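Local atomic coordinates of glycerophosphoryl diester phosphodiesterase (Parabacteroides distasonis, PDB entry 3MZ2), a protein that probably hydrolyses glycerophosphodiesters, splitting off an alcohol to leave glycerol phosphate. Residues P201-I213 with L224-S238. Residues are numbered along the deposited sequence; the frame is centred on the assembly and turned at random.
Sequences PWSHIMAYVGPKI and LHERGVMCMISTAPS. With SO4 (sulfate ion), chain D.
With CG of Trp202 opposite the carbonyl carbon (chi1 -74°), the indole lies alongside Arg227. Arg227 CD sits over the five-membered ring of Trp202, 3.8 Å from its centroid, a CH-pi contact, while the guanidinium stands almost perpendicular to the indole and turns an edge to NE1. Farther along, Trp202 CE3 meets Val229 CG2 at 3.6 Å and Trp202 CZ3 meets Leu224 CD2 at 3.7 Å. Replacing Trp202 by alanine would probably leave Arg227 CD, Val229 CG2 and Leu224 CD2 without the indole they pack on, and Glu196 without its NE1 donor. Strands 205-210 and 231-234 pair in parallel: Ala207 N donates to Met230 O (2.9 Å, 174° at the hydrogen), Met232 N to Ala207 O (2.8 Å) and Val209 N to Met232 O. This is a beta-alpha-beta unit of a TIM barrel, its crossover helix 215-226 ended by a Schellman motif at Gly228. On one face Met206 SE packs against Met232 CB (3.9 Å); on the other Ala207 CB meets Leu224 CD1. Glu196 accepts a hydrogen bond from Trp202 NE1 and forms a salt bridge with Arg227 NE; Arg227 NH2 and NH1 each bond a sulfate, probably from the crystallisation liquor (NH2 to O4, 2.7 Å), so carboxylate and sulfate probably balance the arginine's charge.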
loop_
_atom_site.group_PDB
_atom_site.type_symbol
_atom_site.label_atom_id
_atom_site.label_comp_id
_atom_site.label_asym_id
_atom_site.label_seq_id
_atom_site.Cartn_x
_atom_site.Cartn_y
_atom_site.Cartn_z
ATOM N N PRO A 201 -14.153 2.101 18.867
ATOM C CA PRO A 201 -15.334 1.347 19.298
ATOM C C PRO A 201 -15.640 0.165 18.404
ATOM O O PRO A 201 -15.634 0.304 17.200
ATOM C CB PRO A 201 -16.470 2.375 19.212
ATOM C CG PRO A 201 -15.790 3.710 19.111
ATOM C CD PRO A 201 -14.479 3.490 18.493
ATOM N N TRP A 202 -15.903 -1.009 18.988
ATOM C CA TRP A 202 -16.206 -2.177 18.192
ATOM C C TRP A 202 -17.521 -1.945 17.396
ATOM O O TRP A 202 -17.697 -2.544 16.341
ATOM C CB TRP A 202 -16.283 -3.441 19.083
ATOM C CG TRP A 202 -14.954 -3.937 19.563
ATOM C CD1 TRP A 202 -14.560 -4.090 20.871
ATOM C CD2 TRP A 202 -13.880 -4.418 18.764
ATOM N NE1 TRP A 202 -13.275 -4.576 20.921
ATOM C CE2 TRP A 202 -12.842 -4.816 19.645
ATOM C CE3 TRP A 202 -13.687 -4.524 17.380
ATOM C CZ2 TRP A 202 -11.609 -5.306 19.182
ATOM C CZ3 TRP A 202 -12.474 -5.038 16.888
ATOM C CH2 TRP A 202 -11.443 -5.410 17.807
ATOM N N SER A 203 -18.403 -1.101 17.916
ATOM C CA SER A 203 -19.611 -0.755 17.203
ATOM C C SER A 203 -19.317 -0.092 15.859
ATOM O O SER A 203 -20.177 -0.051 14.991
ATOM C CB SER A 203 -20.498 0.155 18.032
ATOM O OG SER A 203 -19.859 1.371 18.382
ATOM N N HIS A 204 -18.136 0.494 15.722
ATOM C CA HIS A 204 -17.738 1.096 14.439
ATOM C C HIS A 204 -16.846 0.213 13.535
ATOM O O HIS A 204 -16.277 0.712 12.543
ATOM C CB HIS A 204 -17.032 2.417 14.741
ATOM C CG HIS A 204 -17.988 3.463 15.205
ATOM N ND1 HIS A 204 -18.240 4.621 14.513
ATOM C CD2 HIS A 204 -18.786 3.494 16.301
ATOM C CE1 HIS A 204 -19.152 5.331 15.163
ATOM N NE2 HIS A 204 -19.475 4.686 16.265
ATOM N N ILE A 205 -16.793 -1.078 13.855
ATOM C CA ILE A 205 -15.968 -2.050 13.182
ATOM C C ILE A 205 -16.779 -3.232 12.600
ATOM O O ILE A 205 -17.644 -3.806 13.263
ATOM C CB ILE A 205 -14.853 -2.546 14.079
ATOM C CG1 ILE A 205 -13.884 -1.387 14.307
ATOM C CG2 ILE A 205 -14.129 -3.747 13.438
ATOM C CD1 ILE A 205 -12.735 -1.742 15.216
HETATM N N MSE A 206 -16.482 -3.516 11.325
HETATM C CA MSE A 206 -16.734 -4.825 10.706
HETATM C C MSE A 206 -15.347 -5.377 10.416
HETATM O O MSE A 206 -14.478 -4.613 9.999
HETATM C CB MSE A 206 -17.581 -4.673 9.431
HETATM C CG MSE A 206 -17.900 -5.992 8.711
HETATM SE SE MSE A 206 -16.476 -6.409 7.378
HETATM C CE MSE A 206 -17.152 -5.134 6.045
ATOM N N ALA A 207 -15.138 -6.680 10.639
ATOM C CA ALA A 207 -13.789 -7.222 10.572
ATOM C C ALA A 207 -13.516 -8.121 9.393
ATOM O O ALA A 207 -14.263 -9.069 9.183
ATOM C CB ALA A 207 -13.455 -7.966 11.878
ATOM N N TYR A 208 -12.422 -7.828 8.702
ATOM C CA TYR A 208 -11.862 -8.679 7.692
ATOM C C TYR A 208 -10.896 -9.617 8.411
ATOM O O TYR A 208 -9.958 -9.141 9.084
ATOM C CB TYR A 208 -11.143 -7.849 6.621
ATOM C CG TYR A 208 -10.342 -8.707 5.668
ATOM C CD1 TYR A 208 -10.960 -9.714 4.937
ATOM C CD2 TYR A 208 -8.980 -8.570 5.554
ATOM C CE1 TYR A 208 -10.254 -10.546 4.105
ATOM C CE2 TYR A 208 -8.245 -9.393 4.677
ATOM C CZ TYR A 208 -8.919 -10.378 3.959
ATOM O OH TYR A 208 -8.249 -11.244 3.100
ATOM N N VAL A 209 -11.193 -10.924 8.388
ATOM C CA VAL A 209 -10.379 -11.896 9.108
ATOM C C VAL A 209 -9.483 -12.745 8.199
ATOM O O VAL A 209 -8.860 -13.671 8.671
ATOM C CB VAL A 209 -11.222 -12.813 10.026
ATOM C CG1 VAL A 209 -12.012 -11.968 11.138
ATOM C CG2 VAL A 209 -12.237 -13.693 9.213
ATOM N N GLY A 210 -9.460 -12.460 6.885
ATOM C CA GLY A 210 -8.485 -13.117 6.014
ATOM C C GLY A 210 -9.129 -13.891 4.883
ATOM O O GLY A 210 -10.355 -13.791 4.663
ATOM N N PRO A 211 -8.318 -14.654 4.165
ATOM C CA PRO A 211 -8.759 -15.345 2.967
ATOM C C PRO A 211 -9.144 -16.783 3.205
ATOM O O PRO A 211 -9.581 -17.442 2.265
ATOM C CB PRO A 211 -7.540 -15.234 2.047
ATOM C CG PRO A 211 -6.405 -15.322 2.984
ATOM C CD PRO A 211 -6.841 -14.532 4.196
ATOM N N LYS A 212 -9.030 -17.256 4.439
ATOM C CA LYS A 212 -9.247 -18.649 4.739
ATOM C C LYS A 212 -9.593 -18.855 6.200
ATOM O O LYS A 212 -9.207 -18.095 7.079
ATOM C CB LYS A 212 -8.018 -19.482 4.377
ATOM C CG LYS A 212 -6.837 -19.165 5.267
ATOM C CD LYS A 212 -5.620 -20.038 4.904
ATOM C CE LYS A 212 -4.404 -19.567 5.642
ATOM N NZ LYS A 212 -3.158 -20.305 5.209
ATOM N N ILE A 213 -10.291 -19.946 6.457
ATOM C CA ILE A 213 -10.653 -20.349 7.787
ATOM C C ILE A 213 -9.676 -21.380 8.325
ATOM O O ILE A 213 -9.313 -22.344 7.629
ATOM C CB ILE A 213 -12.107 -20.881 7.805
ATOM C CG1 ILE A 213 -13.088 -19.741 7.556
ATOM C CG2 ILE A 213 -12.479 -21.512 9.131
ATOM C CD1 ILE A 213 -14.396 -20.220 7.021
ATOM N N LEU A 224 -14.528 -11.885 18.317
ATOM C CA LEU A 224 -15.138 -10.747 17.645
ATOM C C LEU A 224 -16.675 -10.801 17.741
ATOM O O LEU A 224 -17.330 -9.803 18.003
ATOM C CB LEU A 224 -14.665 -10.654 16.190
ATOM C CG LEU A 224 -13.214 -10.172 16.041
ATOM C CD1 LEU A 224 -12.745 -10.382 14.602
ATOM C CD2 LEU A 224 -13.069 -8.708 16.526
ATOM N N HIS A 225 -17.244 -11.989 17.583
ATOM C CA HIS A 225 -18.691 -12.124 17.810
ATOM C C HIS A 225 -19.097 -11.708 19.223
ATOM O O HIS A 225 -20.131 -11.051 19.371
ATOM C CB HIS A 225 -19.178 -13.581 17.531
ATOM C CG HIS A 225 -19.281 -13.908 16.071
ATOM N ND1 HIS A 225 -19.469 -15.200 15.588
ATOM C CD2 HIS A 225 -19.179 -13.114 14.999
ATOM C CE1 HIS A 225 -19.509 -15.142 14.264
ATOM N NE2 HIS A 225 -19.355 -13.883 13.886
ATOM N N GLU A 226 -18.269 -12.026 20.242
ATOM C CA GLU A 226 -18.519 -11.652 21.659
ATOM C C GLU A 226 -18.577 -10.137 21.803
ATOM O O GLU A 226 -19.297 -9.606 22.639
ATOM C CB GLU A 226 -17.410 -12.200 22.574
ATOM C CG GLU A 226 -17.490 -13.701 22.850
ATOM C CD GLU A 226 -16.268 -14.243 23.614
ATOM O OE1 GLU A 226 -15.175 -13.617 23.566
ATOM O OE2 GLU A 226 -16.393 -15.304 24.282
ATOM N N ARG A 227 -17.775 -9.460 20.992
ATOM C CA ARG A 227 -17.710 -7.992 20.950
ATOM C C ARG A 227 -18.723 -7.346 20.007
ATOM O O ARG A 227 -18.686 -6.132 19.802
ATOM C CB ARG A 227 -16.298 -7.560 20.575
ATOM C CG ARG A 227 -15.249 -7.892 21.620
ATOM C CD ARG A 227 -13.845 -8.042 20.973
ATOM N NE ARG A 227 -12.800 -8.089 21.982
ATOM C CZ ARG A 227 -12.513 -9.148 22.726
ATOM N NH1 ARG A 227 -13.187 -10.288 22.598
ATOM N NH2 ARG A 227 -11.554 -9.073 23.647
ATOM N N GLY A 228 -19.627 -8.142 19.436
ATOM C CA GLY A 228 -20.650 -7.615 18.528
ATOM C C GLY A 228 -20.216 -7.365 17.098
ATOM O O GLY A 228 -20.891 -6.653 16.337
ATOM N N VAL A 229 -19.088 -7.971 16.724
ATOM C CA VAL A 229 -18.455 -7.684 15.442
ATOM C C VAL A 229 -18.697 -8.795 14.406
ATOM O O VAL A 229 -18.423 -9.950 14.685
ATOM C CB VAL A 229 -16.954 -7.446 15.638
ATOM C CG1 VAL A 229 -16.152 -7.279 14.319
ATOM C CG2 VAL A 229 -16.762 -6.198 16.520
HETATM N N MSE A 230 -19.214 -8.429 13.238
HETATM C CA MSE A 230 -19.347 -9.353 12.114
HETATM C C MSE A 230 -18.021 -9.544 11.409
HETATM O O MSE A 230 -17.250 -8.589 11.303
HETATM C CB MSE A 230 -20.353 -8.842 11.100
HETATM C CG MSE A 230 -21.715 -8.950 11.689
HETATM SE SE MSE A 230 -23.215 -8.278 10.692
HETATM C CE MSE A 230 -23.502 -9.770 9.468
ATOM N N CYS A 231 -17.815 -10.757 10.903
ATOM C CA CYS A 231 -16.540 -11.199 10.339
ATOM C C CYS A 231 -16.659 -11.632 8.867
ATOM O O CYS A 231 -17.590 -12.363 8.467
ATOM C CB CYS A 231 -15.955 -12.332 11.232
ATOM S SG CYS A 231 -15.644 -11.824 12.919
HETATM N N MSE A 232 -15.681 -11.180 8.115
HETATM C CA MSE A 232 -15.678 -11.347 6.672
HETATM C C MSE A 232 -14.463 -12.141 6.240
HETATM O O MSE A 232 -13.335 -11.818 6.610
HETATM C CB MSE A 232 -15.615 -9.992 5.997
HETATM C CG MSE A 232 -15.853 -10.063 4.493
HETATM SE SE MSE A 232 -15.890 -8.281 3.772
HETATM C CE MSE A 232 -14.017 -8.057 3.285
ATOM N N ILE A 233 -14.713 -13.152 5.421
ATOM C CA ILE A 233 -13.675 -13.830 4.631
ATOM C C ILE A 233 -13.670 -13.320 3.202
ATOM O O ILE A 233 -14.710 -13.150 2.597
ATOM C CB ILE A 233 -13.937 -15.383 4.599
ATOM C CG1 ILE A 233 -13.683 -16.001 5.982
ATOM C CG2 ILE A 233 -13.177 -16.065 3.497
ATOM C CD1 ILE A 233 -12.186 -16.114 6.345
ATOM N N SER A 234 -12.474 -13.089 2.648
ATOM C CA SER A 234 -12.355 -12.739 1.252
ATOM C C SER A 234 -11.937 -13.987 0.518
ATOM O O SER A 234 -10.877 -14.559 0.807
ATOM C CB SER A 234 -11.304 -11.696 1.002
ATOM O OG SER A 234 -11.204 -11.479 -0.417
ATOM N N THR A 235 -12.770 -14.397 -0.432
ATOM C CA THR A 235 -12.509 -15.543 -1.276
ATOM C C THR A 235 -11.743 -15.168 -2.560
ATOM O O THR A 235 -11.416 -16.037 -3.378
ATOM C CB THR A 235 -13.808 -16.281 -1.634
ATOM O OG1 THR A 235 -14.738 -15.392 -2.235
ATOM C CG2 THR A 235 -14.426 -16.920 -0.359
ATOM N N ALA A 236 -11.428 -13.882 -2.727
ATOM C CA ALA A 236 -10.799 -13.444 -3.975
ATOM C C ALA A 236 -9.494 -14.192 -4.253
ATOM O O ALA A 236 -9.278 -14.663 -5.351
ATOM C CB ALA A 236 -10.609 -11.875 -4.000
ATOM N N PRO A 237 -8.626 -14.338 -3.253
ATOM C CA PRO A 237 -7.371 -15.075 -3.549
ATOM C C PRO A 237 -7.479 -16.574 -3.410
ATOM O O PRO A 237 -6.552 -17.356 -3.783
ATOM C CB PRO A 237 -6.387 -14.512 -2.492
ATOM C CG PRO A 237 -7.179 -13.925 -1.452
ATOM C CD PRO A 237 -8.615 -13.716 -1.925
ATOM N N SER A 238 -8.598 -17.003 -2.848
ATOM C CA SER A 238 -8.718 -18.393 -2.395
ATOM C C SER A 238 -9.851 -19.088 -3.158
ATOM O O SER A 238 -9.648 -19.515 -4.307
ATOM C CB SER A 238 -8.897 -18.424 -0.881
ATOM O OG SER A 238 -9.949 -17.525 -0.464
HETATM S S SO4 D . -11.346 -12.719 24.993
HETATM O O1 SO4 D . -10.274 -13.584 24.495
HETATM O O2 SO4 D . -12.563 -12.832 24.171
HETATM O O3 SO4 D . -11.670 -13.143 26.358
HETATM O O4 SO4 D . -10.861 -11.342 24.996
HETATM O O HOH W 1 -19.879 -4.066 15.389
HETATM O O HOH W 2 -19.463 -5.708 12.427
#